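PDB 3SQR: laccase from Botrytis aclada, which oxidises phenolic substrates such as hydroquinones at copper centres while reducing dioxygen to water, and probably serves in lignin degradation and detoxification of its products. Local coordinates for residues G198-Q203 / L265-V270; L225-M230 / N337-N342; E277-N282 / T300-I305. All coordinates share one frame; numbering follows the deposited sequence. Where two conformers were deposited one is given.

Contact 1: residues G198-Q203 / L265-V270; sequences GVIFLQ and LRLINV. With NAG (2-acetamido-2-deoxy-beta-D-glucopyranose), chain C.
Ile-200 and Leu-202 exchange backbone hydrogen bonds with Arg-266, Ile-268 and Val-270, making 198-203 and 265-270 parallel neighbours in one sheet. Ile-200 N donates to Arg-266 O (2.7 Å) and Ile-200 O receives Ile-268 N; Leu-202 grips Ile-268 O and Val-270 N, the latter bond nearly straight at 170°. Ile-200 and Leu-202 each bond to the residues flanking their partners, Leu-267 and Asn-269, as in a parallel ladder.

Apolar contacts follow the alternation of side chains. Val-199, Phe-201 and Ile-268 share one face. With chi1 of 170°, Val-199 swings CG1 over the centre of the Phe-201 ring, while Ile-268 CD1 reaches 3.8 Å from both Val-199 CG1 and Phe-201 CE1. Val-270 CG1 meets the ring at its edge, 3.5 Å from Phe-201 CD1. Beta-branched valine and isoleucine suit the extended backbone and set methyl groups over the face of the ring and beside it. On the other face Ile-200 CD1 lies alongside Leu-265 CD2 (3.9 Å).

Among polar groups, Arg-266 rests its CB and CG against the Gly-198 carbonyl, and its extended chain carries the guanidinium to Asp-196 and Thr-164. Gly-198, at phi 91°, has a backbone shape readily taken without a side chain, leaving room for the glycan. The sugar's N2 donates to Val-199 O (2.8 Å).

Strand 262-269 lies between 195-205 and 310-316. The Val-199 and Ile-268 face packs on strands 163-169 and 180-186 of the preceding cupredoxin-like domain, and Leu-265 and Leu-267 face strand 276-280 across the sandwich.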
loop_
_atom_site.group_PDB
_atom_site.type_symbol
_atom_site.label_atom_id
_atom_site.label_comp_id
_atom_site.label_asym_id
_atom_site.label_seq_id
_atom_site.Cartn_x
_atom_site.Cartn_y
_atom_site.Cartn_z
ATOM N N GLY A 198 17.119 -3.092 -1.600
ATOM C CA GLY A 198 16.008 -2.249 -2.001
ATOM C C GLY A 198 14.744 -3.075 -2.142
ATOM O O GLY A 198 14.556 -4.182 -1.573
ATOM N N VAL A 199 13.797 -2.454 -2.807
ATOM C CA VAL A 199 12.425 -2.992 -2.872
ATOM C C VAL A 199 12.339 -4.083 -3.922
ATOM O O VAL A 199 13.066 -4.072 -4.966
ATOM C CB VAL A 199 11.428 -1.859 -3.194
ATOM C CG1 VAL A 199 10.061 -2.400 -3.501
ATOM C CG2 VAL A 199 11.254 -0.877 -1.987
ATOM N N ILE A 200 11.499 -5.037 -3.659
ATOM C CA ILE A 200 11.050 -6.001 -4.688
ATOM C C ILE A 200 9.540 -5.906 -4.699
ATOM O O ILE A 200 8.870 -6.271 -3.728
ATOM C CB ILE A 200 11.425 -7.466 -4.345
ATOM C CG1 ILE A 200 12.948 -7.593 -4.218
ATOM C CG2 ILE A 200 10.824 -8.446 -5.386
ATOM C CD1 ILE A 200 13.469 -8.960 -3.812
ATOM N N PHE A 201 9.003 -5.291 -5.758
ATOM C CA PHE A 201 7.597 -5.207 -5.976
ATOM C C PHE A 201 7.018 -6.510 -6.474
ATOM O O PHE A 201 7.618 -7.208 -7.272
ATOM C CB PHE A 201 7.260 -4.108 -6.972
ATOM C CG PHE A 201 7.506 -2.725 -6.437
ATOM C CD1 PHE A 201 6.621 -2.179 -5.517
ATOM C CD2 PHE A 201 8.598 -1.977 -6.839
ATOM C CE1 PHE A 201 6.824 -0.940 -5.023
ATOM C CE2 PHE A 201 8.790 -0.700 -6.367
ATOM C CZ PHE A 201 7.895 -0.177 -5.473
ATOM N N LEU A 202 5.885 -6.876 -5.920
ATOM C CA LEU A 202 5.152 -8.070 -6.346
ATOM C C LEU A 202 3.795 -7.577 -6.839
ATOM O O LEU A 202 3.105 -6.855 -6.134
ATOM C CB LEU A 202 5.035 -9.048 -5.189
ATOM C CG LEU A 202 6.287 -9.532 -4.506
ATOM C CD1 LEU A 202 5.911 -10.235 -3.185
ATOM C CD2 LEU A 202 7.095 -10.405 -5.480
ATOM N N GLN A 203 3.398 -7.927 -8.050
ATOM C CA GLN A 203 2.116 -7.486 -8.570
ATOM C C GLN A 203 1.620 -8.417 -9.657
ATOM O O GLN A 203 2.365 -9.175 -10.258
ATOM C CB GLN A 203 2.222 -6.083 -9.144
ATOM C CG GLN A 203 3.196 -6.014 -10.302
ATOM C CD GLN A 203 3.486 -4.628 -10.792
ATOM O OE1 GLN A 203 4.602 -4.168 -10.742
ATOM N NE2 GLN A 203 2.483 -3.988 -11.385
ATOM N N LEU A 265 15.922 -7.136 2.049
ATOM C CA LEU A 265 14.969 -7.080 0.901
ATOM C C LEU A 265 13.709 -6.429 1.420
ATOM O O LEU A 265 13.210 -6.770 2.465
ATOM C CB LEU A 265 14.588 -8.469 0.438
ATOM C CG LEU A 265 15.640 -9.297 -0.319
ATOM C CD1 LEU A 265 17.010 -9.361 0.351
ATOM C CD2 LEU A 265 15.019 -10.685 -0.659
ATOM N N ARG A 266 13.123 -5.588 0.589
ATOM C CA ARG A 266 11.967 -4.792 1.041
ATOM C C ARG A 266 10.827 -5.156 0.137
ATOM O O ARG A 266 10.819 -4.775 -1.011
ATOM C CB ARG A 266 12.323 -3.324 0.973
ATOM C CG ARG A 266 13.563 -2.910 1.776
ATOM C CD ARG A 266 13.870 -1.483 1.485
ATOM N NE ARG A 266 14.973 -0.914 2.211
ATOM C CZ ARG A 266 14.880 -0.182 3.322
ATOM N NH1 ARG A 266 13.719 0.015 3.899
ATOM N NH2 ARG A 266 15.973 0.324 3.880
ATOM N N LEU A 267 9.926 -5.961 0.666
ATOM C CA LEU A 267 8.913 -6.599 -0.105
ATOM C C LEU A 267 7.649 -5.784 -0.039
ATOM O O LEU A 267 7.199 -5.425 1.042
ATOM C CB LEU A 267 8.651 -7.992 0.404
ATOM C CG LEU A 267 9.937 -8.860 0.472
ATOM C CD1 LEU A 267 9.676 -10.164 1.250
ATOM C CD2 LEU A 267 10.472 -9.113 -0.934
ATOM N N ILE A 268 7.080 -5.532 -1.207
ATOM C CA ILE A 268 5.799 -4.797 -1.337
ATOM C C ILE A 268 4.890 -5.457 -2.301
ATOM O O ILE A 268 5.255 -5.671 -3.455
ATOM C CB ILE A 268 5.971 -3.333 -1.737
ATOM C CG1 ILE A 268 7.178 -2.702 -1.036
ATOM C CG2 ILE A 268 4.577 -2.517 -1.494
ATOM C CD1 ILE A 268 7.288 -1.230 -1.243
ATOM N N ASN A 269 3.663 -5.723 -1.863
ATOM C CA ASN A 269 2.631 -6.207 -2.772
ATOM C C ASN A 269 1.834 -4.973 -3.269
ATOM O O ASN A 269 1.186 -4.327 -2.507
ATOM C CB ASN A 269 1.735 -7.249 -2.082
ATOM C CG ASN A 269 0.534 -7.692 -2.895
ATOM O OD1 ASN A 269 0.202 -7.191 -4.003
ATOM N ND2 ASN A 269 -0.213 -8.662 -2.273
ATOM N N VAL A 270 1.916 -4.732 -4.547
ATOM C CA VAL A 270 1.318 -3.543 -5.182
ATOM C C VAL A 270 0.394 -3.907 -6.324
ATOM O O VAL A 270 0.094 -3.068 -7.191
ATOM C CB VAL A 270 2.416 -2.557 -5.671
ATOM C CG1 VAL A 270 3.259 -2.106 -4.476
ATOM C CG2 VAL A 270 3.261 -3.161 -6.835
HETATM C C1 NAG C . 13.796 -3.191 -8.002
HETATM C C2 NAG C . 15.244 -3.381 -7.558
HETATM C C3 NAG C . 15.694 -2.085 -6.912
HETATM C C4 NAG C . 15.555 -0.901 -7.857
HETATM C C5 NAG C . 14.157 -0.911 -8.557
HETATM C C6 NAG C . 14.228 -0.243 -9.908
HETATM C C7 NAG C . 16.259 -5.288 -6.467
HETATM C C8 NAG C . 16.324 -6.209 -5.260
HETATM N N2 NAG C . 15.342 -4.332 -6.493
HETATM O O3 NAG C . 17.011 -2.171 -6.423
HETATM O O4 NAG C . 15.709 0.328 -7.122
HETATM O O5 NAG C . 13.749 -2.192 -8.965
HETATM O O6 NAG C . 12.908 0.081 -10.350
HETATM O O7 NAG C . 17.026 -5.393 -7.429
#

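Contact 2: residues L225-M230 / N337-N342; sequences LENTLM and NNEAAN. With NAG (2-acetamido-2-deoxy-beta-D-glucopyranose), chain K.
Asn-337 lays its side chain against the backbone of 225-230: its CG, swung anti to its own N (chi1 -170°), lies 3.6 Å from Leu-225 O. Asn-338 supplies the one direct backbone bond, its N donating to Leu-225 O (2.9 Å, 165°). A water that donates to Glu-226 O (2.7 Å) also accepts a weak bond from Asn-338 ND2.

Glu-339 uses its methylenes rather than its charge: CG sits 3.1 Å from Glu-226 O, and CB 3.5 Å from Asn-227 OD1, with the carboxylate nearly perpendicular to that amide. Its carbonyl O accepts a hydrogen bond from a second water, which also donates to Asn-227 OD1 (2.8 Å) and accepts from Thr-228 OG1. Asp-82 and Thr-235 O hold Asn-227 ND2, probably fixing OD1 towards this water. A short 3-10 turn through Ala-340 and Ala-341 brings Asn-342 N back to Glu-339 O. Asn-342 ND2 is covalently joined to C1 of the sugar, an N-glycan linkage; the sugar is also hydrogen-bonded to Thr-235 OG1.

Asparagines, carbonyls and waters make this a hydrated contact: a polar loop tethered to the start of an edge strand and the loop leading into it, beside a glycosylation site.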
loop_
_atom_site.group_PDB
_atom_site.type_symbol
_atom_site.label_atom_id
_atom_site.label_comp_id
_atom_site.label_asym_id
_atom_site.label_seq_id
_atom_site.Cartn_x
_atom_site.Cartn_y
_atom_site.Cartn_z
ATOM N N LEU A 225 -5.851 -11.456 -14.790
ATOM C CA LEU A 225 -4.943 -10.648 -15.615
ATOM C C LEU A 225 -3.938 -11.540 -16.267
ATOM O O LEU A 225 -3.741 -12.728 -15.916
ATOM C CB LEU A 225 -4.277 -9.552 -14.762
ATOM C CG LEU A 225 -5.259 -8.607 -14.085
ATOM C CD1 LEU A 225 -4.545 -7.522 -13.325
ATOM C CD2 LEU A 225 -6.280 -8.018 -15.068
ATOM N N GLU A 226 -3.242 -10.963 -17.241
ATOM C CA GLU A 226 -2.457 -11.804 -18.154
ATOM C C GLU A 226 -1.155 -12.258 -17.608
ATOM O O GLU A 226 -0.634 -13.290 -17.990
ATOM C CB GLU A 226 -2.217 -11.033 -19.430
ATOM C CG GLU A 226 -3.418 -10.887 -20.335
ATOM C CD GLU A 226 -4.495 -9.893 -19.863
ATOM O OE1 GLU A 226 -4.200 -8.965 -19.091
ATOM O OE2 GLU A 226 -5.682 -10.078 -20.210
ATOM N N ASN A 227 -0.586 -11.534 -16.657
ATOM C CA ASN A 227 0.691 -11.941 -16.165
ATOM C C ASN A 227 0.889 -11.366 -14.747
ATOM O O ASN A 227 -0.069 -10.863 -14.153
ATOM C CB ASN A 227 1.813 -11.451 -17.088
ATOM C CG ASN A 227 3.013 -12.346 -17.068
ATOM O OD1 ASN A 227 3.005 -13.421 -16.485
ATOM N ND2 ASN A 227 4.118 -11.875 -17.745
ATOM N N THR A 228 2.085 -11.542 -14.236
ATOM C CA THR A 228 2.549 -10.920 -12.974
ATOM C C THR A 228 3.912 -10.300 -13.259
ATOM O O THR A 228 4.564 -10.680 -14.223
ATOM C CB THR A 228 2.662 -11.920 -11.838
ATOM O OG1 THR A 228 3.753 -12.821 -12.097
ATOM C CG2 THR A 228 1.328 -12.738 -11.666
ATOM N N LEU A 229 4.355 -9.384 -12.392
ATOM C CA LEU A 229 5.723 -8.824 -12.458
ATOM C C LEU A 229 6.337 -8.919 -11.120
ATOM O O LEU A 229 5.664 -8.761 -10.086
ATOM C CB LEU A 229 5.727 -7.377 -12.861
ATOM C CG LEU A 229 5.130 -7.028 -14.233
ATOM C CD1 LEU A 229 5.067 -5.550 -14.384
ATOM C CD2 LEU A 229 5.926 -7.610 -15.335
ATOM N N MET A 230 7.636 -9.222 -11.141
ATOM C CA MET A 230 8.434 -9.169 -9.963
ATOM C C MET A 230 9.470 -8.104 -10.178
ATOM O O MET A 230 10.322 -8.188 -11.052
ATOM C CB MET A 230 9.113 -10.521 -9.669
ATOM C CG MET A 230 9.854 -10.535 -8.403
ATOM S SD MET A 230 10.446 -12.190 -7.903
ATOM C CE MET A 230 8.914 -13.068 -7.599
ATOM N N ASN A 337 -5.315 -15.449 -11.887
ATOM C CA ASN A 337 -4.326 -14.894 -12.797
ATOM C C ASN A 337 -4.066 -15.968 -13.870
ATOM O O ASN A 337 -4.026 -17.192 -13.603
ATOM C CB ASN A 337 -3.050 -14.560 -12.045
ATOM C CG ASN A 337 -2.101 -13.766 -12.872
ATOM O OD1 ASN A 337 -2.224 -12.536 -13.025
ATOM N ND2 ASN A 337 -1.199 -14.476 -13.465
ATOM N N ASN A 338 -3.803 -15.482 -15.064
ATOM C CA ASN A 338 -3.577 -16.367 -16.193
ATOM C C ASN A 338 -2.270 -17.068 -16.135
ATOM O O ASN A 338 -2.104 -18.139 -16.744
ATOM C CB ASN A 338 -3.634 -15.565 -17.484
ATOM C CG ASN A 338 -5.019 -15.228 -17.914
ATOM O OD1 ASN A 338 -6.011 -15.577 -17.262
ATOM N ND2 ASN A 338 -5.113 -14.579 -19.067
ATOM N N GLU A 339 -1.316 -16.539 -15.348
ATOM C CA GLU A 339 -0.007 -17.113 -15.294
ATOM C C GLU A 339 0.484 -17.162 -13.854
ATOM O O GLU A 339 1.638 -16.836 -13.555
ATOM C CB GLU A 339 0.925 -16.255 -16.134
ATOM C CG GLU A 339 0.489 -16.111 -17.579
ATOM C CD GLU A 339 0.497 -17.409 -18.373
ATOM O OE1 GLU A 339 1.112 -18.375 -17.935
ATOM O OE2 GLU A 339 -0.153 -17.443 -19.424
ATOM N N ALA A 340 -0.377 -17.673 -12.966
ATOM C CA ALA A 340 0.001 -17.765 -11.566
ATOM C C ALA A 340 1.330 -18.474 -11.282
ATOM O O ALA A 340 2.118 -18.032 -10.443
ATOM C CB ALA A 340 -1.168 -18.420 -10.752
ATOM N N ALA A 341 1.599 -19.597 -11.965
ATOM C CA ALA A 341 2.762 -20.391 -11.687
ATOM C C ALA A 341 4.055 -19.631 -12.043
ATOM O O ALA A 341 5.128 -20.016 -11.560
ATOM C CB ALA A 341 2.706 -21.777 -12.437
ATOM N N ASN A 342 3.937 -18.607 -12.883
ATOM C CA ASN A 342 5.094 -17.813 -13.356
ATOM C C ASN A 342 5.394 -16.558 -12.573
ATOM O O ASN A 342 6.230 -15.751 -12.985
ATOM C CB ASN A 342 4.974 -17.482 -14.822
ATOM C CG ASN A 342 4.707 -18.688 -15.710
ATOM O OD1 ASN A 342 3.546 -18.913 -16.110
ATOM N ND2 ASN A 342 5.735 -19.461 -16.033
HETATM C C1 NAG K . 5.450 -20.597 -16.879
HETATM C C2 NAG K . 6.411 -20.698 -18.033
HETATM C C3 NAG K . 6.233 -22.066 -18.739
HETATM C C4 NAG K . 6.389 -23.136 -17.662
HETATM C C5 NAG K . 5.307 -22.953 -16.619
HETATM C C6 NAG K . 5.472 -23.962 -15.499
HETATM C C7 NAG K . 6.992 -18.505 -18.902
HETATM C C8 NAG K . 6.620 -17.382 -19.809
HETATM N N2 NAG K . 6.164 -19.571 -18.887
HETATM O O3 NAG K . 7.213 -22.185 -19.745
HETATM O O4 NAG K . 6.217 -24.429 -18.154
HETATM O O5 NAG K . 5.536 -21.717 -16.026
HETATM O O6 NAG K . 4.680 -23.474 -14.452
HETATM O O7 NAG K . 8.017 -18.398 -18.192
HETATM O O HOH W 1 -1.955 -14.499 -20.045
HETATM O O HOH W 2 3.190 -14.609 -13.996
#

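Contact 3: residues E277-N282 / T300-I305; sequences EFAIDN and TDTLLI
Glu-277 stretches its side chain across to Thr-302 and Leu-304. With CG anti to the backbone N (chi1 -166°) and the chain extended beyond, OE2 accepts from Thr-302 OG1; the modelled separation of 2.4 Å is so short that its exact value is doubtful. The methylenes run alongside Leu-304, whose CD2 comes 3.5 Å from Glu-277 CG. Arg-365 forms a salt bridge with OE2 and a hydrogen bond to Thr-302 OG1, and Gly-366 N hydrogen-bonds to OE1; a buried carboxylate is thereby compensated, which would probably keep it ionised.

Phe-278 forms the hydrogen-bonded pair with Leu-303. Its N donates to Leu-303 O (2.7 Å) with a bent angle of 133°, and the return bond from Leu-303 N to Phe-278 O is weak. Antiparallel pairing here is brief; Glu-277 and Leu-304 form the non-hydrogen-bonded pair. Strand 303-305 is the outermost strand of a sheet in a cupredoxin-like beta sandwich, with 276-280 next to it. Phe-278 CB touches Ile-305 CD1 (4.1 Å), while the ring leads away to Leu-267 and Leu-285 between the sheets, a place suited to a large aromatic.

Ala-279 is small enough for its CB to sit 3.4 Å from Asp-301 O and 3.9 Å from Thr-302 CG2. The turn opposite is braced by Thr-300 OG1, which donates to Thr-302 O in the carbonyl plane. At Ile-280 the strands have parted, and a water accepting from Ile-280 N (2.9 Å) stands between it and Asp-301 O (2.8 Å).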
loop_
_atom_site.group_PDB
_atom_site.type_symbol
_atom_site.label_atom_id
_atom_site.label_comp_id
_atom_site.label_asym_id
_atom_site.label_seq_id
_atom_site.Cartn_x
_atom_site.Cartn_y
_atom_site.Cartn_z
ATOM N N GLU A 277 2.735 -15.060 -1.325
ATOM C CA GLU A 277 3.356 -15.776 -0.225
ATOM C C GLU A 277 4.829 -15.972 -0.568
ATOM O O GLU A 277 5.305 -17.050 -0.981
ATOM C CB GLU A 277 2.610 -17.094 0.083
ATOM C CG GLU A 277 3.052 -17.656 1.424
ATOM C CD GLU A 277 2.428 -18.996 1.772
ATOM O OE1 GLU A 277 1.351 -19.262 1.195
ATOM O OE2 GLU A 277 3.071 -19.740 2.638
ATOM N N PHE A 278 5.576 -14.886 -0.435
ATOM C CA PHE A 278 6.888 -14.788 -0.960
ATOM C C PHE A 278 7.833 -15.806 -0.314
ATOM O O PHE A 278 7.814 -15.975 0.921
ATOM C CB PHE A 278 7.409 -13.346 -0.715
ATOM C CG PHE A 278 8.754 -13.095 -1.247
ATOM C CD1 PHE A 278 8.962 -12.723 -2.555
ATOM C CD2 PHE A 278 9.873 -13.235 -0.426
ATOM C CE1 PHE A 278 10.236 -12.497 -3.029
ATOM C CE2 PHE A 278 11.178 -12.955 -0.910
ATOM C CZ PHE A 278 11.342 -12.616 -2.207
ATOM N N ALA A 279 8.711 -16.371 -1.145
ATOM C CA ALA A 279 9.664 -17.391 -0.644
ATOM C C ALA A 279 10.852 -17.364 -1.567
ATOM O O ALA A 279 10.724 -16.977 -2.737
ATOM C CB ALA A 279 8.980 -18.777 -0.607
ATOM N N ILE A 280 12.006 -17.737 -1.034
ATOM C CA ILE A 280 13.226 -17.912 -1.828
ATOM C C ILE A 280 13.648 -19.342 -1.497
ATOM O O ILE A 280 13.915 -19.643 -0.346
ATOM C CB ILE A 280 14.326 -16.936 -1.449
ATOM C CG1 ILE A 280 13.834 -15.487 -1.615
ATOM C CG2 ILE A 280 15.614 -17.194 -2.269
ATOM C CD1 ILE A 280 14.866 -14.449 -1.119
ATOM N N ASP A 281 13.626 -20.207 -2.474
ATOM C CA ASP A 281 13.941 -21.607 -2.220
ATOM C C ASP A 281 15.251 -21.741 -1.468
ATOM O O ASP A 281 16.257 -21.105 -1.781
ATOM C CB ASP A 281 14.076 -22.376 -3.526
ATOM C CG ASP A 281 12.798 -22.506 -4.276
ATOM O OD1 ASP A 281 11.709 -22.063 -3.806
ATOM O OD2 ASP A 281 12.880 -23.071 -5.389
ATOM N N ASN A 282 15.207 -22.610 -0.466
ATOM C CA ASN A 282 16.342 -22.979 0.350
ATOM C C ASN A 282 16.934 -21.824 1.143
ATOM O O ASN A 282 18.030 -21.926 1.645
ATOM C CB ASN A 282 17.406 -23.659 -0.497
ATOM C CG ASN A 282 18.326 -24.523 0.326
ATOM O OD1 ASN A 282 19.530 -24.405 0.188
ATOM N ND2 ASN A 282 17.757 -25.382 1.211
ATOM N N THR A 300 10.937 -17.297 8.890
ATOM C CA THR A 300 9.882 -17.944 8.186
ATOM C C THR A 300 10.429 -18.383 6.834
ATOM O O THR A 300 11.331 -17.747 6.300
ATOM C CB THR A 300 8.631 -17.010 8.031
ATOM O OG1 THR A 300 7.570 -17.794 7.529
ATOM C CG2 THR A 300 8.962 -15.784 7.069
ATOM N N ASP A 301 9.883 -19.463 6.295
ATOM C CA ASP A 301 10.239 -19.912 4.945
ATOM C C ASP A 301 9.437 -19.228 3.849
ATOM O O ASP A 301 9.862 -19.209 2.683
ATOM C CB ASP A 301 10.001 -21.432 4.807
ATOM C CG ASP A 301 10.993 -22.249 5.600
ATOM O OD1 ASP A 301 12.193 -21.877 5.651
ATOM O OD2 ASP A 301 10.540 -23.268 6.168
ATOM N N THR A 302 8.256 -18.760 4.215
ATOM C CA THR A 302 7.379 -18.089 3.251
ATOM C C THR A 302 6.735 -16.919 3.965
ATOM O O THR A 302 6.697 -16.881 5.189
ATOM C CB THR A 302 6.329 -18.984 2.631
ATOM O OG1 THR A 302 5.246 -19.144 3.524
ATOM C CG2 THR A 302 6.890 -20.355 2.245
ATOM N N LEU A 303 6.215 -15.965 3.206
ATOM C CA LEU A 303 5.764 -14.704 3.845
ATOM C C LEU A 303 4.509 -14.224 3.102
ATOM O O LEU A 303 4.579 -13.839 1.893
ATOM C CB LEU A 303 6.896 -13.707 3.732
ATOM C CG LEU A 303 6.761 -12.314 4.352
ATOM C CD1 LEU A 303 6.210 -12.385 5.752
ATOM C CD2 LEU A 303 8.071 -11.559 4.305
ATOM N N LEU A 304 3.382 -14.290 3.808
ATOM C CA LEU A 304 2.086 -13.935 3.296
ATOM C C LEU A 304 2.054 -12.415 3.215
ATOM O O LEU A 304 2.406 -11.762 4.185
ATOM C CB LEU A 304 0.967 -14.443 4.177
ATOM C CG LEU A 304 0.797 -15.979 4.220
ATOM C CD1 LEU A 304 -0.016 -16.390 5.477
ATOM C CD2 LEU A 304 0.120 -16.421 2.955
ATOM N N ILE A 305 1.658 -11.877 2.072
ATOM C CA ILE A 305 1.691 -10.420 1.910
ATOM C C ILE A 305 0.475 -10.001 1.168
ATOM O O ILE A 305 0.241 -10.374 -0.017
ATOM C CB ILE A 305 2.926 -9.863 1.150
ATOM C CG1 ILE A 305 4.245 -10.485 1.597
ATOM C CG2 ILE A 305 2.964 -8.296 1.263
ATOM C CD1 ILE A 305 5.448 -10.053 0.753
HETATM O O HOH W 3 12.283 -18.049 1.823
HETATM O O HOH W 4 11.274 -21.206 0.911
#

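Contacts 1 and 3 lie in the two facing sheets of one sandwich and are buried, whereas contact 2 is partly exposed near its rim. Contact 1 shares strand 195-205's sheet with contact 2: Gln-203 O meets Leu-229 N at 2.9 Å, a probable hydrogen bond, and Met-230 packs on Ile-200 and Leu-202. Contact 3 faces contact 1 across the sandwich, Leu-267 CD1 lying 3.5 Å from Phe-278 CD2, while Asn-269 ND2 hydrogen-bonds to Ile-305 O. Regular parallel bonding and apolar packing mark contact 1; contact 3 mixes a short antiparallel pairing with a buried carboxylate; contact 2 depends more on amides and water.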